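Local coordinates for HD domain protein (PDB 4LRL) that probably hydrolyses deoxyribonucleoside triphosphates as a metal-binding HD-domain phosphohydrolase under allosteric control by bound nucleotides, at residues 46-51 and 94-99; 446-451 and 462-467. All coordinates share one frame; numbering follows the deposited sequence.

Interaction 1: 46-51 and 94-99; sequences NYIHVQ and VYEITR
The carboxylate of E96 lies between H49 and R99, which reach its oxygens from opposite faces. On the strand side, H49 N makes a nearly straight bond to OE2 of E96 (2.9 Å, 176°), and H49 ND1 meets E96 OE1 at 3.0 Å, with the carboxylate at the edge of the imidazole. On the helix side, R99 grips the same group side-on: its NH2 forms a salt bridge with E96 OE1 at 2.8 Å, and its NE bonds to E96 OE2, both oxygens lying in the guanidinium plane. CB of H49 rests over one face of that guanidinium, offset toward its rim. The E96 chain leaves its helix with CG anti to the backbone N (chi1 179°) and bends at chi2 (62°), which brings both oxygens up to the strand. The Y95 ring is met at its edge, near its plane, by CG2 of I48 and the carbonyl oxygen of H49; the latter receives the phenol proton in a short bond from Y95 OH to H49 O of 2.6 Å, in the carbonyl plane and on a lone pair. A water links Y95 OH to the backbone N of Q51, while I48 CD1 packs on CB of E96 at 3.5 Å. R100 adds a second salt bridge to OE1 of E96, and R233 of a second subunit packs on H49. Strand 46-52 is thus tied through H49 N and O to helix 87-108 of the HD domain, and the two arginines would be expected to keep the buried E96 ionised, a strong acceptor for the imidazole N-H.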
loop_
_atom_site.group_PDB
_atom_site.type_symbol
_atom_site.label_atom_id
_atom_site.label_comp_id
_atom_site.label_asym_id
_atom_site.label_seq_id
_atom_site.Cartn_x
_atom_site.Cartn_y
_atom_site.Cartn_z
ATOM N N ASN C 46 7.728 -5.565 9.804
ATOM C CA ASN C 46 6.902 -5.205 10.951
ATOM C C ASN C 46 7.630 -5.399 12.279
ATOM O O ASN C 46 7.762 -4.440 13.042
ATOM C CB ASN C 46 5.526 -5.881 10.896
ATOM C CG ASN C 46 4.811 -5.620 9.575
ATOM O OD1 ASN C 46 4.547 -4.471 9.211
ATOM N ND2 ASN C 46 4.520 -6.687 8.841
ATOM N N TYR C 47 8.142 -6.606 12.532
ATOM C CA TYR C 47 8.908 -6.906 13.740
ATOM C C TYR C 47 10.123 -7.781 13.456
ATOM O O TYR C 47 10.064 -8.705 12.626
ATOM C CB TYR C 47 8.032 -7.623 14.762
ATOM C CG TYR C 47 6.917 -6.779 15.327
ATOM C CD1 TYR C 47 5.671 -6.730 14.701
ATOM C CD2 TYR C 47 7.104 -6.034 16.488
ATOM C CE1 TYR C 47 4.640 -5.962 15.218
ATOM C CE2 TYR C 47 6.076 -5.261 17.013
ATOM C CZ TYR C 47 4.849 -5.230 16.372
ATOM O OH TYR C 47 3.830 -4.465 16.883
ATOM N N ILE C 48 11.220 -7.480 14.150
ATOM C CA ILE C 48 12.358 -8.384 14.233
ATOM C C ILE C 48 12.207 -9.109 15.573
ATOM O O ILE C 48 12.008 -8.463 16.606
ATOM C CB ILE C 48 13.718 -7.627 14.185
ATOM C CG1 ILE C 48 13.798 -6.628 13.006
ATOM C CG2 ILE C 48 14.913 -8.609 14.213
ATOM C CD1 ILE C 48 13.546 -7.194 11.600
ATOM N N HIS C 49 12.277 -10.441 15.549
ATOM C CA HIS C 49 12.069 -11.256 16.755
ATOM C C HIS C 49 13.372 -11.885 17.231
ATOM O O HIS C 49 14.026 -12.613 16.473
ATOM C CB HIS C 49 11.040 -12.365 16.502
ATOM C CG HIS C 49 9.690 -11.866 16.082
ATOM N ND1 HIS C 49 9.416 -11.451 14.798
ATOM C CD2 HIS C 49 8.535 -11.733 16.773
ATOM C CE1 HIS C 49 8.151 -11.077 14.716
ATOM N NE2 HIS C 49 7.597 -11.233 15.903
ATOM N N VAL C 50 13.731 -11.621 18.488
ATOM C CA VAL C 50 14.964 -12.147 19.079
ATOM C C VAL C 50 14.667 -12.980 20.329
ATOM O O VAL C 50 14.091 -12.465 21.299
ATOM C CB VAL C 50 15.955 -11.005 19.420
ATOM C CG1 VAL C 50 17.202 -11.545 20.146
ATOM C CG2 VAL C 50 16.349 -10.238 18.159
ATOM N N GLN C 51 15.054 -14.264 20.285
ATOM C CA GLN C 51 14.891 -15.207 21.408
ATOM C C GLN C 51 16.205 -15.641 22.051
ATOM O O GLN C 51 16.224 -16.000 23.224
ATOM C CB GLN C 51 14.163 -16.484 20.978
ATOM C CG GLN C 51 12.697 -16.323 20.660
ATOM C CD GLN C 51 12.456 -16.262 19.172
ATOM O OE1 GLN C 51 12.302 -17.293 18.513
ATOM N NE2 GLN C 51 12.433 -15.053 18.629
ATOM N N VAL C 94 17.871 -9.218 7.425
ATOM C CA VAL C 94 18.391 -10.478 6.895
ATOM C C VAL C 94 18.294 -11.542 7.970
ATOM O O VAL C 94 17.857 -12.647 7.700
ATOM C CB VAL C 94 19.839 -10.316 6.373
ATOM C CG1 VAL C 94 20.415 -11.659 5.855
ATOM C CG2 VAL C 94 19.859 -9.281 5.284
ATOM N N TYR C 95 18.648 -11.178 9.204
ATOM C CA TYR C 95 18.488 -12.076 10.348
ATOM C C TYR C 95 17.030 -12.519 10.490
ATOM O O TYR C 95 16.748 -13.701 10.672
ATOM C CB TYR C 95 18.976 -11.425 11.651
ATOM C CG TYR C 95 18.283 -12.011 12.873
ATOM C CD1 TYR C 95 18.713 -13.217 13.424
ATOM C CD2 TYR C 95 17.163 -11.387 13.440
ATOM C CE1 TYR C 95 18.065 -13.779 14.525
ATOM C CE2 TYR C 95 16.502 -11.950 14.542
ATOM C CZ TYR C 95 16.969 -13.143 15.077
ATOM O OH TYR C 95 16.349 -13.709 16.161
ATOM N N GLU C 96 16.108 -11.563 10.406
ATOM C CA GLU C 96 14.689 -11.864 10.562
ATOM C C GLU C 96 14.129 -12.825 9.504
ATOM O O GLU C 96 13.415 -13.771 9.847
ATOM C CB GLU C 96 13.844 -10.582 10.618
ATOM C CG GLU C 96 12.333 -10.842 10.756
ATOM C CD GLU C 96 11.930 -11.569 12.046
ATOM O OE1 GLU C 96 10.749 -11.975 12.138
ATOM O OE2 GLU C 96 12.760 -11.721 12.977
ATOM N N ILE C 97 14.442 -12.570 8.237
ATOM C CA ILE C 97 13.989 -13.430 7.141
ATOM C C ILE C 97 14.523 -14.854 7.343
ATOM O O ILE C 97 13.789 -15.822 7.178
ATOM C CB ILE C 97 14.421 -12.874 5.761
ATOM C CG1 ILE C 97 13.743 -11.508 5.490
ATOM C CG2 ILE C 97 14.155 -13.900 4.649
ATOM C CD1 ILE C 97 14.033 -10.911 4.101
ATOM N N THR C 98 15.793 -14.952 7.734
ATOM C CA THR C 98 16.479 -16.220 7.984
ATOM C C THR C 98 15.809 -16.969 9.138
ATOM O O THR C 98 15.636 -18.192 9.079
ATOM C CB THR C 98 17.973 -15.976 8.309
ATOM O OG1 THR C 98 18.606 -15.353 7.188
ATOM C CG2 THR C 98 18.695 -17.265 8.592
ATOM N N ARG C 99 15.419 -16.226 10.175
ATOM C CA ARG C 99 14.720 -16.823 11.309
ATOM C C ARG C 99 13.372 -17.386 10.862
ATOM O O ARG C 99 12.984 -18.483 11.259
ATOM C CB ARG C 99 14.550 -15.816 12.445
ATOM C CG ARG C 99 13.925 -16.398 13.700
ATOM C CD ARG C 99 13.363 -15.308 14.600
ATOM N NE ARG C 99 12.206 -14.615 14.035
ATOM C CZ ARG C 99 10.963 -15.105 13.958
ATOM N NH1 ARG C 99 10.673 -16.327 14.408
ATOM N NH2 ARG C 99 9.991 -14.359 13.424
HETATM O O HOH W 1 16.907 -15.243 18.390
#

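Interaction 2: 446-451 and 462-467; sequences KEMLDQ and ETYREF. With DGT (2'-deoxyguanosine-5'-triphosphate), chain R.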
loop_
_atom_site.group_PDB
_atom_site.type_symbol
_atom_site.label_atom_id
_atom_site.label_comp_id
_atom_site.label_asym_id
_atom_site.label_seq_id
_atom_site.Cartn_x
_atom_site.Cartn_y
_atom_site.Cartn_z
ATOM N N LYS C 446 28.343 19.121 -15.683
ATOM C CA LYS C 446 27.113 19.685 -16.227
ATOM C C LYS C 446 27.368 21.006 -16.963
ATOM O O LYS C 446 26.798 21.246 -18.034
ATOM C CB LYS C 446 26.076 19.891 -15.112
ATOM C CG LYS C 446 24.692 20.276 -15.621
ATOM C CD LYS C 446 23.638 20.359 -14.508
ATOM C CE LYS C 446 22.378 21.055 -15.027
ATOM N NZ LYS C 446 21.150 20.767 -14.223
ATOM N N GLU C 447 28.232 21.849 -16.399
ATOM C CA GLU C 447 28.482 23.174 -16.981
ATOM C C GLU C 447 29.046 23.146 -18.407
ATOM O O GLU C 447 29.068 24.175 -19.084
ATOM C CB GLU C 447 29.272 24.118 -16.044
ATOM C CG GLU C 447 30.393 23.513 -15.212
ATOM C CD GLU C 447 29.906 22.851 -13.927
ATOM O OE1 GLU C 447 30.077 23.447 -12.841
ATOM O OE2 GLU C 447 29.361 21.731 -14.004
ATOM N N MET C 448 29.456 21.963 -18.868
ATOM C CA MET C 448 29.882 21.776 -20.255
ATOM C C MET C 448 28.723 21.945 -21.230
ATOM O O MET C 448 28.933 22.307 -22.388
ATOM C CB MET C 448 30.515 20.395 -20.468
ATOM C CG MET C 448 31.881 20.187 -19.814
ATOM S SD MET C 448 33.146 21.408 -20.233
ATOM C CE MET C 448 33.324 21.171 -22.000
ATOM N N LEU C 449 27.505 21.679 -20.756
ATOM C CA LEU C 449 26.313 21.705 -21.598
ATOM C C LEU C 449 25.548 23.028 -21.581
ATOM O O LEU C 449 25.237 23.568 -22.640
ATOM C CB LEU C 449 25.374 20.548 -21.243
ATOM C CG LEU C 449 25.834 19.134 -21.610
ATOM C CD1 LEU C 449 24.812 18.116 -21.121
ATOM C CD2 LEU C 449 26.069 18.976 -23.111
ATOM N N ASP C 450 25.245 23.544 -20.392
ATOM C CA ASP C 450 24.393 24.735 -20.258
ATOM C C ASP C 450 25.185 26.041 -20.181
ATOM O O ASP C 450 26.319 26.053 -19.697
ATOM C CB ASP C 450 23.435 24.601 -19.056
ATOM C CG ASP C 450 24.150 24.187 -17.768
ATOM O OD1 ASP C 450 24.154 22.974 -17.455
ATOM O OD2 ASP C 450 24.711 25.067 -17.077
ATOM N N GLN C 451 24.583 27.134 -20.650
ATOM C CA GLN C 451 25.250 28.444 -20.651
ATOM C C GLN C 451 24.571 29.519 -19.787
ATOM O O GLN C 451 24.353 30.645 -20.241
ATOM C CB GLN C 451 25.476 28.944 -22.087
ATOM C CG GLN C 451 26.651 28.270 -22.788
ATOM C CD GLN C 451 27.916 28.256 -21.937
ATOM O OE1 GLN C 451 28.338 27.202 -21.453
ATOM N NE2 GLN C 451 28.514 29.431 -21.734
ATOM N N GLU C 462 32.534 28.756 -27.818
ATOM C CA GLU C 462 32.615 27.868 -28.979
ATOM C C GLU C 462 33.004 26.438 -28.586
ATOM O O GLU C 462 32.565 25.478 -29.215
ATOM C CB GLU C 462 33.538 28.437 -30.071
ATOM C CG GLU C 462 35.032 28.234 -29.842
ATOM C CD GLU C 462 35.887 28.689 -31.024
ATOM O OE1 GLU C 462 36.701 27.871 -31.512
ATOM O OE2 GLU C 462 35.754 29.856 -31.462
ATOM N N THR C 463 33.814 26.323 -27.534
ATOM C CA THR C 463 34.190 25.043 -26.947
ATOM C C THR C 463 32.972 24.349 -26.337
ATOM O O THR C 463 32.774 23.148 -26.538
ATOM C CB THR C 463 35.289 25.225 -25.879
ATOM O OG1 THR C 463 36.367 25.983 -26.438
ATOM C CG2 THR C 463 35.824 23.883 -25.403
ATOM N N TYR C 464 32.152 25.112 -25.613
ATOM C CA TYR C 464 30.891 24.595 -25.063
ATOM C C TYR C 464 29.948 24.109 -26.169
ATOM O O TYR C 464 29.322 23.054 -26.031
ATOM C CB TYR C 464 30.194 25.639 -24.178
ATOM C CG TYR C 464 30.921 25.961 -22.883
ATOM C CD1 TYR C 464 31.177 24.969 -21.935
ATOM C CD2 TYR C 464 31.337 27.265 -22.600
ATOM C CE1 TYR C 464 31.840 25.257 -20.752
ATOM C CE2 TYR C 464 31.998 27.565 -21.411
ATOM C CZ TYR C 464 32.244 26.555 -20.497
ATOM O OH TYR C 464 32.893 26.839 -19.319
ATOM N N ARG C 465 29.864 24.878 -27.258
ATOM C CA ARG C 465 29.050 24.479 -28.400
ATOM C C ARG C 465 29.648 23.258 -29.107
ATOM O O ARG C 465 28.916 22.340 -29.475
ATOM C CB ARG C 465 28.825 25.649 -29.364
ATOM C CG ARG C 465 27.869 26.714 -28.816
ATOM C CD ARG C 465 27.516 27.763 -29.863
ATOM N NE ARG C 465 28.692 28.473 -30.361
ATOM C CZ ARG C 465 29.152 29.612 -29.850
ATOM N NH1 ARG C 465 28.537 30.178 -28.819
ATOM N NH2 ARG C 465 30.230 30.187 -30.371
ATOM N N GLU C 466 30.966 23.234 -29.266
ATOM C CA GLU C 466 31.647 22.098 -29.876
ATOM C C GLU C 466 31.382 20.834 -29.060
ATOM O O GLU C 466 30.924 19.828 -29.598
ATOM C CB GLU C 466 33.150 22.373 -30.016
ATOM C CG GLU C 466 33.984 21.186 -30.517
ATOM C CD GLU C 466 33.759 20.838 -31.983
ATOM O OE1 GLU C 466 32.830 21.386 -32.617
ATOM O OE2 GLU C 466 34.519 20.002 -32.505
ATOM N N PHE C 467 31.634 20.913 -27.757
ATOM C CA PHE C 467 31.330 19.819 -26.846
ATOM C C PHE C 467 29.873 19.340 -26.943
ATOM O O PHE C 467 29.625 18.129 -27.061
ATOM C CB PHE C 467 31.662 20.202 -25.399
ATOM C CG PHE C 467 31.394 19.099 -24.421
ATOM C CD1 PHE C 467 32.416 18.239 -24.029
ATOM C CD2 PHE C 467 30.107 18.897 -23.914
ATOM C CE1 PHE C 467 32.163 17.200 -23.134
ATOM C CE2 PHE C 467 29.846 17.867 -23.015
ATOM C CZ PHE C 467 30.872 17.017 -22.622
HETATM P PG DGT R . 18.141 18.293 -14.724
HETATM O O1G DGT R . 16.921 17.552 -15.242
HETATM O O2G DGT R . 18.959 18.960 -15.822
HETATM O O3G DGT R . 17.870 19.171 -13.513
HETATM O O3B DGT R . 19.170 17.189 -14.143
HETATM P PB DGT R . 18.753 15.675 -13.841
HETATM O O1B DGT R . 19.379 14.789 -14.886
HETATM O O2B DGT R . 17.272 15.594 -13.571
HETATM O O3A DGT R . 19.522 15.402 -12.461
HETATM P PA DGT R . 19.106 15.973 -11.021
HETATM O O1A DGT R . 20.390 16.335 -10.330
HETATM O O2A DGT R . 18.004 16.981 -11.063
HETATM O "O5'" DGT R . 18.555 14.655 -10.271
HETATM C "C5'" DGT R . 17.620 13.752 -10.851
HETATM C "C4'" DGT R . 16.519 13.416 -9.847
HETATM O "O4'" DGT R . 17.012 13.193 -8.516
HETATM C "C3'" DGT R . 15.557 14.584 -9.690
HETATM O "O3'" DGT R . 14.644 14.699 -10.797
HETATM C "C2'" DGT R . 14.907 14.302 -8.340
HETATM C "C1'" DGT R . 15.961 13.491 -7.585
HETATM N N9 DGT R . 16.496 14.224 -6.411
HETATM C C8 DGT R . 16.543 13.741 -5.152
HETATM N N7 DGT R . 17.094 14.634 -4.286
HETATM C C5 DGT R . 17.415 15.724 -5.007
HETATM C C6 DGT R . 18.019 17.058 -4.734
HETATM O O6 DGT R . 18.398 17.412 -3.600
HETATM N N1 DGT R . 18.179 17.898 -5.747
HETATM C C2 DGT R . 17.799 17.607 -6.997
HETATM N N2 DGT R . 18.007 18.546 -7.941
HETATM N N3 DGT R . 17.243 16.413 -7.340
HETATM C C4 DGT R . 17.022 15.449 -6.400
#
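M448 is the bump of this contact, lodged between the rings of Y464 and F467, which leave helix 461-468 one turn apart. Its CB sits over one face of the F467 ring in a CH-pi contact, 3.9 Å from the ring centroid. The chain then folds back at chi2 and chi3 (-54° and -63°), and this double bend keeps the thioether above the same ring: SD stands off at 5.1 Å from the F467 centroid, and CE comes down to 3.7 Å from F467 CG. On its other flank SD approaches CE1 of Y464 at 4.1 Å, an oblique Met-aromatic contact. CD2 of L449 abuts the F467 ring at its CE2 edge, near the ring plane. The Y464 ring fits into the bend of the loop. The carbonyl oxygen of M448 faces its edge, 3.5 Å from Y464 CD1, and the Q451 amide lies over one face, toward the CG-CD2 side, its plane 29° from that of the ring. As modelled, Q451 OE1 is nearest, 3.2 Å from Y464 CG, but the D450 carbonyl oxygen, another acceptor, is also close, so the amide's rotation is doubtful. V378 and I375 also pack against M448, and F444 meets F467 edge-to-face. From the same short 3-10 turn, K446 extends its chain away from the helix, and its NZ reaches O2G of the dGTP gamma phosphate at 3.3 Å. R350, K354 and residues of the third subunit also hold this dGTP. The arrangement is a small aromatic-methionine cluster that seats a loop of the HD-associated region on helix 461-468, beside a nucleotide pocket shared between subunits.

In the fold
Interactions 1 and 2 lie on opposite sides of the chain's centre, their own centres 53 Å apart and their nearest atoms about 36 Å apart, so they do not touch. Each lies near a nucleotide-binding residue. In 46-51 with 94-99, the side chain of V50 is about 4 Å from that of K38, which binds dGTP, and the side chain of Y95 about 11 Å from the nickel ion of the HD site. In 446-451 with 462-467, K446 itself binds dGTP. That nucleotide is also bonded to K38 of the third subunit, so K446 of one subunit and K38 of another, the neighbour of V50 in its own chain, meet at one dGTP.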